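Local structure of epoxyqueuosine reductase (Streptococcus thermophilus, 5D6S) at residues A[321-324]-A[325-329]. The protein is an epoxyqueuosine reductase of the QueG family, an iron-sulfur protein that holds cobalamin and two iron/sulfur clusters in one chain. Residues are numbered along the deposited sequence; the frame is centred on the assembly and turned at random.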
loop_
_atom_site.group_PDB
_atom_site.type_symbol
_atom_site.label_atom_id
_atom_site.label_comp_id
_atom_site.label_asym_id
_atom_site.label_seq_id
_atom_site.Cartn_x
_atom_site.Cartn_y
_atom_site.Cartn_z
ATOM N N LEU A 321 -1.290 5.387 11.507
ATOM C CA LEU A 321 -2.399 6.111 10.903
ATOM C C LEU A 321 -2.744 7.381 11.648
ATOM O O LEU A 321 -2.979 8.398 11.020
ATOM C CB LEU A 321 -3.628 5.205 10.792
ATOM C CG LEU A 321 -3.351 3.904 10.022
ATOM C CD1 LEU A 321 -4.621 3.094 9.894
ATOM C CD2 LEU A 321 -2.797 4.213 8.638
ATOM N N GLN A 322 -2.752 7.352 12.983
ATOM C CA GLN A 322 -3.059 8.563 13.738
ATOM C C GLN A 322 -1.960 9.611 13.562
ATOM O O GLN A 322 -2.252 10.800 13.453
ATOM C CB GLN A 322 -3.328 8.235 15.200
ATOM C CG GLN A 322 -4.632 7.451 15.354
ATOM C CD GLN A 322 -4.964 7.053 16.781
ATOM O OE1 GLN A 322 -4.073 6.887 17.620
ATOM N NE2 GLN A 322 -6.257 6.874 17.056
ATOM N N ARG A 323 -0.698 9.173 13.515
ATOM C CA ARG A 323 0.376 10.085 13.162
ATOM C C ARG A 323 0.035 10.783 11.831
ATOM O O ARG A 323 0.139 11.990 11.707
ATOM C CB ARG A 323 1.748 9.347 13.040
ATOM C CG ARG A 323 2.723 10.099 12.141
ATOM C CD ARG A 323 4.180 9.714 12.201
ATOM N NE ARG A 323 4.717 8.544 11.461
ATOM C CZ ARG A 323 4.119 7.779 10.556
ATOM N NH1 ARG A 323 2.878 7.965 10.137
ATOM N NH2 ARG A 323 4.798 6.775 10.052
ATOM N N ASN A 324 -0.309 9.978 10.823
ATOM C CA ASN A 324 -0.592 10.486 9.493
ATOM C C ASN A 324 -1.783 11.438 9.496
ATOM O O ASN A 324 -1.795 12.435 8.783
ATOM C CB ASN A 324 -0.878 9.338 8.518
ATOM C CG ASN A 324 0.309 8.422 8.344
ATOM O OD1 ASN A 324 1.436 8.795 8.652
ATOM N ND2 ASN A 324 0.072 7.226 7.838
ATOM N N ALA A 325 -2.762 11.135 10.326
ATOM C CA ALA A 325 -3.945 11.950 10.421
ATOM C C ALA A 325 -3.598 13.303 10.984
ATOM O O ALA A 325 -4.144 14.324 10.544
ATOM C CB ALA A 325 -5.007 11.250 11.279
ATOM N N ILE A 326 -2.699 13.332 11.970
ATOM C CA ILE A 326 -2.208 14.617 12.508
ATOM C C ILE A 326 -1.546 15.392 11.389
ATOM O O ILE A 326 -1.750 16.600 11.234
ATOM C CB ILE A 326 -1.241 14.417 13.665
ATOM C CG1 ILE A 326 -2.013 13.919 14.882
ATOM C CG2 ILE A 326 -0.544 15.724 14.001
ATOM C CD1 ILE A 326 -1.129 13.253 15.896
ATOM N N ILE A 327 -0.801 14.682 10.561
ATOM C CA ILE A 327 -0.160 15.330 9.447
ATOM C C ILE A 327 -1.190 15.891 8.465
ATOM O O ILE A 327 -1.009 16.995 7.930
ATOM C CB ILE A 327 0.826 14.399 8.767
ATOM C CG1 ILE A 327 1.999 14.136 9.726
ATOM C CG2 ILE A 327 1.341 15.022 7.481
ATOM C CD1 ILE A 327 2.880 12.953 9.357
ATOM N N ALA A 328 -2.236 15.127 8.195
ATOM C CA ALA A 328 -3.277 15.573 7.273
ATOM C C ALA A 328 -3.907 16.839 7.811
ATOM O O ALA A 328 -4.009 17.847 7.102
ATOM C CB ALA A 328 -4.343 14.494 7.116
ATOM N N LEU A 329 -4.310 16.798 9.083
ATOM C CA LEU A 329 -4.863 17.987 9.731
ATOM C C LEU A 329 -3.935 19.207 9.624
ATOM O O LEU A 329 -4.409 20.325 9.428
ATOM C CB LEU A 329 -5.163 17.707 11.190
ATOM C CG LEU A 329 -6.350 16.795 11.345
ATOM C CD1 LEU A 329 -6.454 16.364 12.804
ATOM C CD2 LEU A 329 -7.628 17.467 10.894
#
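R323 and I327 run alongside each other one turn apart on helix 318-331, both leaving the helix in the same direction. CG of R323 lies 4.0 Å from CD1 of I327. The R323 chain starts with CG anti to the backbone N (chi1 156°), which puts CG beside the isoleucine before the chain bends at chi3. I327 also lies along the backbone of the preceding turn, with its CG1 3.5 Å from R323 O. I326 does the same one residue earlier, its CG1 being 3.4 Å from Q322 O.

Four backbone hydrogen bonds of the i to i+4 kind join the turns. A325 N binds L321 O at 2.8 Å, and A328 N binds N324 O at the same distance of 2.8 Å. Between them, I326 N donates to Q322 O at 3.0 Å and I327 N to R323 O at 3.1 Å. This is regular alpha-helix.

The polar ends of Q322, R323 and N324 are held from outside the two segments. N324 ND2 donates to the carbonyls of I260 and T242, R323 NE to that of G246, and Q322 NE2 to those of F296 and L299. I326 and I327 both touch T356 of helix 351-364, while A325 and L329 pack on L293 of helix 293-296.

All the touching residues are buried, and the N324 side chain is about 11 Å from the cobalamin. The chemistry is thus divided: aliphatic groups pack between helices, while the side-chain amides of Q322 and N324 and the NE-H of R323 tie this helix to backbone carbonyls of neighbouring segments.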